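Local coordinates for NmrA family protein (Shigella flexneri 2a, PDB 3QVO) that is of unknown function but, as a Rossmann-fold member of the NmrA family, probably binds NAD(P), at residues Gln84-Gln89 with Ile109-Ala114; Val117-Phe122 with Lys213-Asn218; Thr52-Gln57 with His79-Gln84; Asp156-Ser161 with Tyr165-Pro170. All coordinates share one frame; numbering follows the deposited sequence.

Contact 1 of 4, residues Gln84-Gln89 with Ile109-Ala114; sequences QAMQGQ and IAAMKA. With MNB (5-mercapto-2-nitro-benzoic acid), chain B.
Met86 reaches from the last turn of helix 79-86 to the flank of helix 101-114, a worked case of one long, flexible side chain filling the seam between two helices. Both it and its partner Met112 are selenomethionines. Met86 sets out with CG trans to the backbone N (chi1 -178°) and then bends at both later torsions, which folds its terminal methyl against the neighbouring helix. Here the packing is tight: Met86 CE lies 3.7 Å from Met112 CG and 4.0 Å from Ala111 CB, while Met86 CG rests 3.6 Å from Ala111 O. The selenium and methyl of Met86 meet the CG of Met112 and not the selenium of Met112, and the two chains cross obliquely. All three residues are buried, and the contact is one of van der Waals packing, mostly apolar.

The other side is looser. At Gln87 the chain leaves the helix and enters a type II turn that runs from Met86 to Gln89, with Gly88 at positive phi. Gln87 points away from helix 101-114 and is exposed; its CA lies 3.6 Å from S5 of the bound 5-mercapto-2-nitro-benzoic acid, whose pocket also includes Lys83 and Cys115. The turn is braced by Gln89 NE2, which donates to Ala85 O at 2.9 Å, nearly straight and in the plane of the Gln89 amide.

Met86 and Met112 share Val92 of strand 91-95 as a floor, and Met86 also touches Leu27 of strand 24-29, so the two helices meet over adjacent parallel strands of the sheet.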
loop_
_atom_site.group_PDB
_atom_site.type_symbol
_atom_site.label_atom_id
_atom_site.label_comp_id
_atom_site.label_asym_id
_atom_site.label_seq_id
_atom_site.Cartn_x
_atom_site.Cartn_y
_atom_site.Cartn_z
ATOM N N GLN A 84 13.336 -11.817 6.907
ATOM C CA GLN A 84 14.684 -11.344 6.465
ATOM C C GLN A 84 14.625 -9.961 5.870
ATOM O O GLN A 84 15.507 -9.125 6.115
ATOM C CB GLN A 84 15.283 -12.233 5.406
ATOM C CG GLN A 84 15.308 -13.709 5.751
ATOM C CD GLN A 84 16.492 -14.078 6.581
ATOM O OE1 GLN A 84 17.039 -13.253 7.319
ATOM N NE2 GLN A 84 16.906 -15.323 6.467
ATOM N N ALA A 85 13.603 -9.746 5.042
ATOM C CA ALA A 85 13.446 -8.501 4.319
ATOM C C ALA A 85 13.028 -7.364 5.252
ATOM O O ALA A 85 13.266 -6.174 4.970
ATOM C CB ALA A 85 12.388 -8.672 3.215
HETATM N N MSE A 86 12.358 -7.739 6.327
HETATM C CA MSE A 86 11.791 -6.816 7.257
HETATM C C MSE A 86 12.821 -6.249 8.178
HETATM O O MSE A 86 12.605 -5.178 8.752
HETATM C CB MSE A 86 10.690 -7.522 8.099
HETATM C CG MSE A 86 9.994 -6.595 9.079
HETATM SE SE MSE A 86 8.885 -5.235 8.196
HETATM C CE MSE A 86 7.546 -6.502 7.410
ATOM N N GLN A 87 13.908 -6.972 8.383
ATOM C CA GLN A 87 14.918 -6.523 9.371
ATOM C C GLN A 87 15.463 -5.126 9.082
ATOM O O GLN A 87 15.867 -4.871 7.962
ATOM C CB GLN A 87 16.100 -7.499 9.419
ATOM C CG GLN A 87 17.099 -7.189 10.579
ATOM C CD GLN A 87 17.947 -8.425 10.962
ATOM O OE1 GLN A 87 18.109 -9.381 10.167
ATOM N NE2 GLN A 87 18.485 -8.418 12.189
ATOM N N GLY A 88 15.455 -4.226 10.076
ATOM C CA GLY A 88 16.032 -2.906 9.897
ATOM C C GLY A 88 15.166 -1.879 9.172
ATOM O O GLY A 88 15.639 -0.778 8.930
ATOM N N GLN A 89 13.914 -2.214 8.831
ATOM C CA GLN A 89 13.055 -1.317 8.067
ATOM C C GLN A 89 12.361 -0.298 8.948
ATOM O O GLN A 89 12.099 -0.545 10.099
ATOM C CB GLN A 89 11.985 -2.084 7.295
ATOM C CG GLN A 89 12.506 -3.146 6.322
ATOM C CD GLN A 89 13.259 -2.578 5.141
ATOM O OE1 GLN A 89 13.257 -1.370 4.923
ATOM N NE2 GLN A 89 13.849 -3.458 4.326
ATOM N N ILE A 109 1.822 -8.259 9.785
ATOM C CA ILE A 109 1.761 -7.659 11.121
ATOM C C ILE A 109 2.776 -8.356 12.053
ATOM O O ILE A 109 3.538 -7.700 12.789
ATOM C CB ILE A 109 0.357 -7.793 11.657
ATOM C CG1 ILE A 109 -0.603 -6.846 10.900
ATOM C CG2 ILE A 109 0.295 -7.546 13.144
ATOM C CD1 ILE A 109 -2.106 -7.276 11.039
ATOM N N ALA A 110 2.751 -9.682 12.020
ATOM C CA ALA A 110 3.637 -10.544 12.780
ATOM C C ALA A 110 5.108 -10.241 12.489
ATOM O O ALA A 110 5.894 -10.149 13.394
ATOM C CB ALA A 110 3.359 -11.979 12.460
ATOM N N ALA A 111 5.469 -10.104 11.226
ATOM C CA ALA A 111 6.853 -9.809 10.855
ATOM C C ALA A 111 7.243 -8.394 11.341
ATOM O O ALA A 111 8.325 -8.181 11.895
ATOM C CB ALA A 111 7.048 -9.929 9.325
HETATM N N MSE A 112 6.398 -7.417 11.127
HETATM C CA MSE A 112 6.661 -6.085 11.690
HETATM C C MSE A 112 6.909 -6.181 13.202
HETATM O O MSE A 112 7.894 -5.661 13.703
HETATM C CB MSE A 112 5.522 -5.154 11.410
HETATM C CG MSE A 112 5.362 -4.888 9.948
HETATM SE SE MSE A 112 4.026 -3.652 9.451
HETATM C CE MSE A 112 4.648 -2.135 10.512
ATOM N N LYS A 113 6.049 -6.909 13.923
ATOM C CA LYS A 113 6.163 -6.987 15.362
ATOM C C LYS A 113 7.424 -7.702 15.780
ATOM O O LYS A 113 8.115 -7.242 16.688
ATOM C CB LYS A 113 4.954 -7.649 15.954
ATOM C CG LYS A 113 3.753 -6.737 16.016
ATOM C CD LYS A 113 2.589 -7.387 16.716
ATOM C CE LYS A 113 1.383 -6.422 16.840
ATOM N NZ LYS A 113 0.215 -7.111 17.443
ATOM N N ALA A 114 7.758 -8.790 15.078
ATOM C CA ALA A 114 8.969 -9.518 15.343
ATOM C C ALA A 114 10.182 -8.622 15.121
ATOM O O ALA A 114 11.161 -8.743 15.841
ATOM C CB ALA A 114 9.100 -10.809 14.461
HETATM C C6 MNB B . 15.039 -10.107 13.813
HETATM C C1 MNB B . 15.326 -11.171 14.636
HETATM C C2 MNB B . 14.495 -12.305 14.657
HETATM C C3 MNB B . 13.341 -12.369 13.835
HETATM C C4 MNB B . 13.066 -11.288 13.014
HETATM C C5 MNB B . 13.918 -10.172 13.011
HETATM S S5 MNB B . 13.632 -8.791 11.916
HETATM C C10 MNB B . 16.593 -11.006 15.489
HETATM O O12 MNB B . 16.534 -10.217 16.506
HETATM O O11 MNB B . 17.588 -11.654 15.043
HETATM N N7 MNB B . 14.772 -13.362 15.454
HETATM O O9 MNB B . 13.983 -14.561 15.377
HETATM O O8 MNB B . 15.828 -13.336 16.309
#

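Contact 2 of 4, residues Val117-Phe122 with Lys213-Asn218; sequences VKRLIF and KHIGEN
Arg119 and Ile215 keep their CA atoms 8.4 Å apart, because strand 119-123 and the type II turn from His214 to Glu217 are not paired with each other: strand 164-174 lies between strands 119-123 and 217-222. The side chain of Arg119 spans the interval. It leaves the strand with CG beside the carbonyl carbon (chi1 -167°), and a bend at chi2 brings the guanidinium up to the turn, where Ile215 CG1 covers one face, 3.5 Å above the plane and shifted toward the rim. At the edge of the same group, NH1 comes within 2.8 Å of Lys213 O. In this Rossmann-type sheet the arginine thus ties a central parallel strand to the loop leading into the last strand, 217-222. Outside the two segments, NE donates to Pro211 O, NH2 to Glu164 O and NH1 to Thr166 OG1, so each nitrogen is engaged and the flat group should have little freedom to rotate. Within the turn, His214 ND1 gives a hydrogen bond of 2.7 Å to Glu217 OE1, reaching the syn side of the carboxylate from 31° out of its plane, while the bond itself stays close to the plane of the imidazole.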
loop_
_atom_site.group_PDB
_atom_site.type_symbol
_atom_site.label_atom_id
_atom_site.label_comp_id
_atom_site.label_asym_id
_atom_site.label_seq_id
_atom_site.Cartn_x
_atom_site.Cartn_y
_atom_site.Cartn_z
ATOM N N VAL A 117 9.287 -3.080 13.797
ATOM C CA VAL A 117 8.876 -2.075 12.827
ATOM C C VAL A 117 7.454 -1.682 13.141
ATOM O O VAL A 117 6.640 -2.568 13.408
ATOM C CB VAL A 117 8.916 -2.668 11.424
ATOM C CG1 VAL A 117 8.602 -1.618 10.394
ATOM C CG2 VAL A 117 10.326 -3.339 11.181
ATOM N N LYS A 118 7.154 -0.373 13.118
ATOM C CA LYS A 118 5.859 0.154 13.535
ATOM C C LYS A 118 4.954 0.725 12.435
ATOM O O LYS A 118 3.735 0.725 12.597
ATOM C CB LYS A 118 6.086 1.283 14.546
ATOM C CG LYS A 118 6.604 0.852 15.894
ATOM C CD LYS A 118 6.963 2.053 16.769
ATOM C CE LYS A 118 7.363 1.609 18.211
ATOM N NZ LYS A 118 8.456 0.554 18.221
ATOM N N ARG A 119 5.543 1.297 11.381
ATOM C CA ARG A 119 4.805 2.137 10.438
ATOM C C ARG A 119 4.421 1.393 9.178
ATOM O O ARG A 119 5.314 0.959 8.419
ATOM C CB ARG A 119 5.616 3.390 10.085
ATOM C CG ARG A 119 4.793 4.443 9.358
ATOM C CD ARG A 119 3.820 5.127 10.268
ATOM N NE ARG A 119 3.081 6.170 9.569
ATOM C CZ ARG A 119 1.914 6.015 8.957
ATOM N NH1 ARG A 119 1.369 7.044 8.368
ATOM N NH2 ARG A 119 1.266 4.864 8.962
ATOM N N LEU A 120 3.100 1.253 8.965
ATOM C CA LEU A 120 2.518 0.500 7.860
ATOM C C LEU A 120 1.561 1.327 7.033
ATOM O O LEU A 120 0.656 1.995 7.569
ATOM C CB LEU A 120 1.747 -0.713 8.414
ATOM C CG LEU A 120 0.950 -1.602 7.438
ATOM C CD1 LEU A 120 1.886 -2.350 6.432
ATOM C CD2 LEU A 120 0.062 -2.566 8.216
ATOM N N ILE A 121 1.756 1.289 5.714
ATOM C CA ILE A 121 0.819 1.878 4.743
ATOM C C ILE A 121 0.283 0.698 3.962
ATOM O O ILE A 121 1.062 -0.042 3.350
ATOM C CB ILE A 121 1.521 2.875 3.786
ATOM C CG1 ILE A 121 2.216 3.965 4.595
ATOM C CG2 ILE A 121 0.510 3.479 2.825
ATOM C CD1 ILE A 121 3.152 4.880 3.789
ATOM N N PHE A 122 -1.025 0.464 4.042
ATOM C CA PHE A 122 -1.602 -0.751 3.521
ATOM C C PHE A 122 -2.781 -0.415 2.591
ATOM O O PHE A 122 -3.788 0.202 3.008
ATOM C CB PHE A 122 -2.048 -1.636 4.680
ATOM C CG PHE A 122 -2.259 -3.121 4.321
ATOM C CD1 PHE A 122 -3.404 -3.550 3.709
ATOM C CD2 PHE A 122 -1.316 -4.081 4.659
ATOM C CE1 PHE A 122 -3.597 -4.914 3.425
ATOM C CE2 PHE A 122 -1.491 -5.427 4.371
ATOM C CZ PHE A 122 -2.620 -5.844 3.757
ATOM N N LYS A 213 1.974 11.729 9.248
ATOM C CA LYS A 213 0.643 12.026 8.719
ATOM C C LYS A 213 -0.185 10.755 8.588
ATOM O O LYS A 213 0.339 9.650 8.330
ATOM C CB LYS A 213 0.730 12.656 7.341
ATOM C CG LYS A 213 1.364 14.054 7.263
ATOM C CD LYS A 213 1.325 14.529 5.789
ATOM C CE LYS A 213 1.825 15.950 5.575
ATOM N NZ LYS A 213 2.070 16.223 4.117
ATOM N N HIS A 214 -1.486 10.950 8.757
ATOM C CA HIS A 214 -2.490 9.937 8.592
ATOM C C HIS A 214 -2.312 8.675 9.425
ATOM O O HIS A 214 -2.776 7.610 9.021
ATOM C CB HIS A 214 -2.622 9.612 7.103
ATOM C CG HIS A 214 -2.959 10.796 6.260
ATOM N ND1 HIS A 214 -4.127 11.504 6.415
ATOM C CD2 HIS A 214 -2.292 11.385 5.241
ATOM C CE1 HIS A 214 -4.164 12.484 5.529
ATOM N NE2 HIS A 214 -3.069 12.424 4.795
ATOM N N ILE A 215 -1.664 8.780 10.587
ATOM C CA ILE A 215 -1.510 7.625 11.490
ATOM C C ILE A 215 -2.840 7.311 12.153
ATOM O O ILE A 215 -3.503 8.208 12.620
ATOM C CB ILE A 215 -0.510 7.882 12.603
ATOM C CG1 ILE A 215 0.915 7.885 12.027
ATOM C CG2 ILE A 215 -0.670 6.821 13.708
ATOM C CD1 ILE A 215 2.030 8.353 13.026
ATOM N N GLY A 216 -3.246 6.038 12.140
ATOM C CA GLY A 216 -4.528 5.605 12.729
ATOM C C GLY A 216 -5.749 5.787 11.850
ATOM O O GLY A 216 -6.861 5.660 12.326
ATOM N N GLU A 217 -5.558 6.064 10.566
ATOM C CA GLU A 217 -6.686 6.352 9.672
ATOM C C GLU A 217 -6.938 5.277 8.638
ATOM O O GLU A 217 -6.044 4.522 8.269
ATOM C CB GLU A 217 -6.468 7.686 8.945
ATOM C CG GLU A 217 -6.445 8.869 9.901
ATOM C CD GLU A 217 -6.116 10.198 9.242
ATOM O OE1 GLU A 217 -5.979 10.260 8.005
ATOM O OE2 GLU A 217 -6.000 11.198 9.971
ATOM N N ASN A 218 -8.168 5.286 8.119
ATOM C CA ASN A 218 -8.632 4.300 7.169
ATOM C C ASN A 218 -9.424 5.080 6.114
ATOM O O ASN A 218 -10.623 5.322 6.246
ATOM C CB ASN A 218 -9.480 3.281 7.919
ATOM C CG ASN A 218 -9.869 2.103 7.080
ATOM O OD1 ASN A 218 -9.830 2.145 5.851
ATOM N ND2 ASN A 218 -10.261 1.034 7.744
#

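Contact 3 of 4, residues Thr52-Gln57 with His79-Gln84; sequences TLFARQ and HAALKQ
A chi1 of -171° swings the ring of Phe54 out from the strand, away from its own backbone N, and a chi2 of 90° sets the ring plane, which carries the outer end of the ring straight to the side of helix 79-86 at Ala81 and Leu82. Leu82 in turn extends at chi1 (180°) and brings CD1 over one face of the ring, displaced toward the rim, 4.3 Å from Phe54 CZ.

The remaining contacts show how an aromatic ring can lean on helix backbone as much as on side chains. Phe54 CE1 lies 3.9 Å from Ala81 O, which sits at the edge of the ring and near its plane, and Phe54 CZ is 4.0 Å from Leu82 CA. The small Ala81 side chain adds a lighter touch, its CB 4.5 Å from Phe54 CZ. Such close approach of ring to backbone goes with the modest separation of strand and helix, the CA atoms of Phe54 and Leu82 being 8.4 Å apart.

Around this core, Phe54 also meets Leu29 and Ile72 from the strands flanking its own, and Leu82 touches Leu29 and Ala111, the latter on helix 101-114. Lys83, next along the helix, points away from the strand and belongs to the 5-mercapto-2-nitro-benzoic acid pocket, although its side chain is modelled only to CB.

Helix 79-86 connects strand 69-73 to strand 91-95, and on its way it packs on strand 49-55. This is the crossover arrangement of the classical Rossmann fold, in which the end of the second strand commonly lies beside the adenosine ribose of a bound dinucleotide.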
loop_
_atom_site.group_PDB
_atom_site.type_symbol
_atom_site.label_atom_id
_atom_site.label_comp_id
_atom_site.label_asym_id
_atom_site.label_seq_id
_atom_site.Cartn_x
_atom_site.Cartn_y
_atom_site.Cartn_z
ATOM N N THR A 52 13.469 -1.268 -0.426
ATOM C CA THR A 52 13.628 -2.677 -0.635
ATOM C C THR A 52 12.388 -3.159 -1.342
ATOM O O THR A 52 11.288 -2.953 -0.862
ATOM C CB THR A 52 13.749 -3.384 0.677
ATOM O OG1 THR A 52 14.885 -2.882 1.378
ATOM C CG2 THR A 52 13.845 -4.924 0.481
ATOM N N LEU A 53 12.570 -3.800 -2.486
ATOM C CA LEU A 53 11.470 -4.137 -3.380
ATOM C C LEU A 53 11.310 -5.646 -3.365
ATOM O O LEU A 53 12.106 -6.386 -3.950
ATOM C CB LEU A 53 11.764 -3.643 -4.776
ATOM C CG LEU A 53 12.169 -2.166 -4.896
ATOM C CD1 LEU A 53 12.389 -1.804 -6.368
ATOM C CD2 LEU A 53 11.176 -1.186 -4.244
ATOM N N PHE A 54 10.267 -6.088 -2.669
ATOM C CA PHE A 54 10.001 -7.478 -2.395
ATOM C C PHE A 54 8.904 -7.929 -3.341
ATOM O O PHE A 54 7.808 -7.396 -3.296
ATOM C CB PHE A 54 9.501 -7.528 -0.970
ATOM C CG PHE A 54 9.362 -8.889 -0.383
ATOM C CD1 PHE A 54 10.429 -9.489 0.292
ATOM C CD2 PHE A 54 8.121 -9.529 -0.389
ATOM C CE1 PHE A 54 10.260 -10.726 0.909
ATOM C CE2 PHE A 54 7.943 -10.759 0.197
ATOM C CZ PHE A 54 9.011 -11.378 0.857
ATOM N N ALA A 55 9.216 -8.912 -4.191
ATOM C CA ALA A 55 8.258 -9.437 -5.113
ATOM C C ALA A 55 8.484 -10.908 -5.440
ATOM O O ALA A 55 9.595 -11.416 -5.398
ATOM C CB ALA A 55 8.292 -8.625 -6.398
ATOM N N ARG A 56 7.392 -11.550 -5.828
ATOM C CA ARG A 56 7.342 -12.940 -6.139
ATOM C C ARG A 56 8.152 -13.210 -7.375
ATOM O O ARG A 56 8.935 -14.155 -7.425
ATOM C CB ARG A 56 5.879 -13.358 -6.392
ATOM C CG ARG A 56 5.156 -13.990 -5.191
ATOM C CD ARG A 56 3.658 -14.252 -5.478
ATOM N NE ARG A 56 3.390 -15.630 -5.938
ATOM C CZ ARG A 56 2.691 -16.554 -5.249
ATOM N NH1 ARG A 56 2.170 -16.280 -4.029
ATOM N NH2 ARG A 56 2.501 -17.775 -5.771
ATOM N N GLN A 57 7.923 -12.387 -8.397
ATOM C CA GLN A 57 8.641 -12.512 -9.646
ATOM C C GLN A 57 9.331 -11.178 -9.904
ATOM O O GLN A 57 8.747 -10.263 -10.495
ATOM C CB GLN A 57 7.692 -12.913 -10.774
ATOM C CG GLN A 57 7.022 -14.246 -10.523
ATOM C CD GLN A 57 6.043 -14.629 -11.630
ATOM O OE1 GLN A 57 4.947 -14.058 -11.746
ATOM N NE2 GLN A 57 6.438 -15.593 -12.448
ATOM N N HIS A 79 7.216 -16.803 5.542
ATOM C CA HIS A 79 7.455 -15.999 6.731
ATOM C C HIS A 79 8.932 -15.777 6.955
ATOM O O HIS A 79 9.323 -14.724 7.395
ATOM C CB HIS A 79 6.883 -16.690 8.019
ATOM C CG HIS A 79 5.411 -16.984 7.955
ATOM N ND1 HIS A 79 4.450 -15.996 7.947
ATOM C CD2 HIS A 79 4.736 -18.162 7.887
ATOM C CE1 HIS A 79 3.252 -16.545 7.908
ATOM N NE2 HIS A 79 3.395 -17.858 7.860
ATOM N N ALA A 80 9.742 -16.796 6.722
ATOM C CA ALA A 80 11.186 -16.633 6.835
ATOM C C ALA A 80 11.713 -15.544 5.857
ATOM O O ALA A 80 12.494 -14.695 6.243
ATOM C CB ALA A 80 11.903 -17.959 6.602
ATOM N N ALA A 81 11.238 -15.528 4.612
ATOM C CA ALA A 81 11.769 -14.600 3.650
ATOM C C ALA A 81 11.353 -13.195 4.050
ATOM O O ALA A 81 12.129 -12.240 3.936
ATOM C CB ALA A 81 11.275 -14.937 2.285
ATOM N N LEU A 82 10.102 -13.067 4.465
ATOM C CA LEU A 82 9.535 -11.801 4.842
ATOM C C LEU A 82 10.247 -11.225 6.053
ATOM O O LEU A 82 10.659 -10.092 6.014
ATOM C CB LEU A 82 8.030 -11.941 5.080
ATOM C CG LEU A 82 7.330 -10.627 5.497
ATOM C CD1 LEU A 82 7.442 -9.602 4.438
ATOM C CD2 LEU A 82 5.895 -10.878 5.886
ATOM N N LYS A 83 10.491 -12.015 7.085
ATOM C CA LYS A 83 11.296 -11.543 8.231
ATOM C C LYS A 83 12.674 -11.075 7.782
ATOM O O LYS A 83 13.147 -10.017 8.202
ATOM C CB LYS A 83 11.412 -12.580 9.345
ATOM N N GLN A 84 13.336 -11.817 6.907
ATOM C CA GLN A 84 14.684 -11.344 6.465
ATOM C C GLN A 84 14.625 -9.961 5.870
ATOM O O GLN A 84 15.507 -9.125 6.115
ATOM C CB GLN A 84 15.283 -12.233 5.406
ATOM C CG GLN A 84 15.308 -13.709 5.751
ATOM C CD GLN A 84 16.492 -14.078 6.581
ATOM O OE1 GLN A 84 17.039 -13.253 7.319
ATOM N NE2 GLN A 84 16.906 -15.323 6.467
#

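Contact 4 of 4, residues Asp156-Ser161 with Tyr165-Pro170; sequences DAIEAS and YTILRP
Ile158 and Glu159, at the end of helix 149-159, pack on Tyr165 and Ile167 of the strand that follows. This is the returning half of a beta-alpha-beta crossover: the helix links strand 119-123 to strand 164-174, its parallel neighbour, and turns back through a short loop.

In the first shell Ile158 CG2 wedges between the two strand residues, 3.5 Å from Ile167 CD1 and 3.7 Å from Tyr165 CB. Glu159 contributes its aliphatic part, with CG 3.6 Å from Tyr165 OH and 3.8 Å from Ile167 CD1. Tyr165 takes the crowded position between backbone N and carbonyl carbon (chi1 69°), which lays the ring alongside the helix end, so that its phenol oxygen arrives at Glu159. The carboxylate is inclined at 55° to the ring.

A second shell fixes these groups. Glu159 OE2 forms a salt bridge with Arg186 NE and accepts from Asn218 ND2, which should hold the carboxylate at one orientation and probably stabilises its negative charge. Ile158 is backed by Ile109 of helix 101-114 and Phe122 of strand 119-123. Where the helix ends, Ile158 O receives Ser161 N at 3.0 Å and also the hydroxyl of Ser161, although that second bond is modelled so short that its length is doubtful.

On the side of the phenol a water lies at the edge of the ring, in its plane, donating to Glu159 O at 2.9 Å and sitting at the same distance, 2.9 Å, from Tyr165 OH.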
loop_
_atom_site.group_PDB
_atom_site.type_symbol
_atom_site.label_atom_id
_atom_site.label_comp_id
_atom_site.label_asym_id
_atom_site.label_seq_id
_atom_site.Cartn_x
_atom_site.Cartn_y
_atom_site.Cartn_z
ATOM N N ASP A 156 -9.580 -5.202 9.683
ATOM C CA ASP A 156 -9.819 -5.338 11.106
ATOM C C ASP A 156 -8.540 -5.755 11.845
ATOM O O ASP A 156 -8.293 -5.306 12.963
ATOM C CB ASP A 156 -10.894 -6.405 11.390
ATOM C CG ASP A 156 -12.315 -6.022 10.908
ATOM O OD1 ASP A 156 -12.596 -4.877 10.450
ATOM O OD2 ASP A 156 -13.165 -6.925 10.976
ATOM N N ALA A 157 -7.753 -6.649 11.251
ATOM C CA ALA A 157 -6.549 -7.119 11.881
ATOM C C ALA A 157 -5.577 -5.933 11.999
ATOM O O ALA A 157 -4.948 -5.742 13.032
ATOM C CB ALA A 157 -5.927 -8.302 11.104
ATOM N N ILE A 158 -5.470 -5.132 10.941
ATOM C CA ILE A 158 -4.606 -3.966 10.950
ATOM C C ILE A 158 -5.062 -2.995 12.027
ATOM O O ILE A 158 -4.250 -2.596 12.871
ATOM C CB ILE A 158 -4.526 -3.357 9.572
ATOM C CG1 ILE A 158 -3.706 -4.280 8.664
ATOM C CG2 ILE A 158 -3.949 -1.948 9.599
ATOM C CD1 ILE A 158 -3.874 -3.993 7.207
ATOM N N GLU A 159 -6.371 -2.709 12.088
ATOM C CA GLU A 159 -6.887 -1.774 13.102
ATOM C C GLU A 159 -6.710 -2.219 14.531
ATOM O O GLU A 159 -6.697 -1.380 15.419
ATOM C CB GLU A 159 -8.356 -1.406 12.853
ATOM C CG GLU A 159 -8.543 -0.632 11.561
ATOM C CD GLU A 159 -9.999 -0.253 11.285
ATOM O OE1 GLU A 159 -10.924 -1.049 11.601
ATOM O OE2 GLU A 159 -10.229 0.843 10.721
ATOM N N ALA A 160 -6.540 -3.526 14.749
ATOM C CA ALA A 160 -6.392 -4.079 16.078
ATOM C C ALA A 160 -4.947 -4.408 16.379
ATOM O O ALA A 160 -4.671 -4.989 17.394
ATOM C CB ALA A 160 -7.252 -5.343 16.243
ATOM N N SER A 161 -4.024 -4.000 15.529
ATOM C CA SER A 161 -2.644 -4.444 15.633
ATOM C C SER A 161 -1.762 -3.671 16.600
ATOM O O SER A 161 -0.706 -4.162 16.964
ATOM C CB SER A 161 -1.982 -4.377 14.271
ATOM O OG SER A 161 -1.942 -3.051 13.812
ATOM N N TYR A 165 -0.556 2.629 11.694
ATOM C CA TYR A 165 -1.054 2.239 10.384
ATOM C C TYR A 165 -1.738 3.363 9.651
ATOM O O TYR A 165 -2.211 4.297 10.234
ATOM C CB TYR A 165 -2.021 1.036 10.494
ATOM C CG TYR A 165 -3.337 1.356 11.173
ATOM C CD1 TYR A 165 -4.380 1.901 10.459
ATOM C CD2 TYR A 165 -3.526 1.111 12.521
ATOM C CE1 TYR A 165 -5.558 2.223 11.067
ATOM C CE2 TYR A 165 -4.702 1.415 13.152
ATOM C CZ TYR A 165 -5.730 1.982 12.409
ATOM O OH TYR A 165 -6.945 2.294 12.969
ATOM N N THR A 166 -1.741 3.266 8.340
ATOM C CA THR A 166 -2.660 4.002 7.516
ATOM C C THR A 166 -3.202 2.986 6.509
ATOM O O THR A 166 -2.429 2.345 5.796
ATOM C CB THR A 166 -1.972 5.109 6.767
ATOM O OG1 THR A 166 -1.224 5.956 7.674
ATOM C CG2 THR A 166 -2.999 5.907 5.946
ATOM N N ILE A 167 -4.520 2.810 6.477
ATOM C CA ILE A 167 -5.165 1.937 5.498
ATOM C C ILE A 167 -5.681 2.869 4.428
ATOM O O ILE A 167 -6.273 3.899 4.730
ATOM C CB ILE A 167 -6.351 1.104 6.120
ATOM C CG1 ILE A 167 -5.798 0.067 7.093
ATOM C CG2 ILE A 167 -7.151 0.419 5.051
ATOM C CD1 ILE A 167 -6.770 -0.417 8.187
ATOM N N LEU A 168 -5.441 2.506 3.180
ATOM C CA LEU A 168 -5.785 3.332 2.065
ATOM C C LEU A 168 -6.723 2.533 1.220
ATOM O O LEU A 168 -6.404 1.387 0.850
ATOM C CB LEU A 168 -4.560 3.718 1.227
ATOM C CG LEU A 168 -3.467 4.582 1.838
ATOM C CD1 LEU A 168 -2.426 4.950 0.761
ATOM C CD2 LEU A 168 -4.078 5.833 2.458
ATOM N N ARG A 169 -7.851 3.166 0.902
ATOM C CA ARG A 169 -8.976 2.542 0.207
ATOM C C ARG A 169 -9.329 3.317 -1.024
ATOM O O ARG A 169 -10.063 4.279 -0.931
ATOM C CB ARG A 169 -10.215 2.511 1.118
ATOM C CG ARG A 169 -10.195 1.359 2.060
ATOM C CD ARG A 169 -11.217 1.454 3.141
ATOM N NE ARG A 169 -11.403 2.766 3.750
ATOM C CZ ARG A 169 -12.377 3.618 3.470
ATOM N NH1 ARG A 169 -13.262 3.340 2.527
ATOM N NH2 ARG A 169 -12.465 4.767 4.132
ATOM N N PRO A 170 -8.776 2.922 -2.176
ATOM C CA PRO A 170 -9.000 3.630 -3.424
ATOM C C PRO A 170 -10.204 3.196 -4.214
ATOM O O PRO A 170 -10.510 1.995 -4.283
ATOM C CB PRO A 170 -7.745 3.328 -4.246
ATOM C CG PRO A 170 -7.177 2.106 -3.644
ATOM C CD PRO A 170 -7.561 2.101 -2.217
HETATM O O HOH W 1 -8.805 2.841 11.496
HETATM O O HOH W 2 -7.533 1.384 15.653
#

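Overall arrangement
Along the chain contact 3 comes first, contact 1 follows, and contact 4 is nested within the loop that contact 2 closes. Contacts 1 and 3 lie on one side of the chain's centre: their own centres are about 10 Å apart and both use helix 79-86, with Phe54 touching Ala85 between them. Contacts 2 and 4, about 7 Å between centres, likewise share a side and are joined through strand 164-174. Helix 101-114 leads directly from contact 1 into strand 119-123 of contact 2, and its Ile109 touches contact 4. Contacts 3 and 4 lie about 21 Å apart between centres, yet one sheet runs through both groups, as expected of a single NAD(P)-binding Rossmann-type domain.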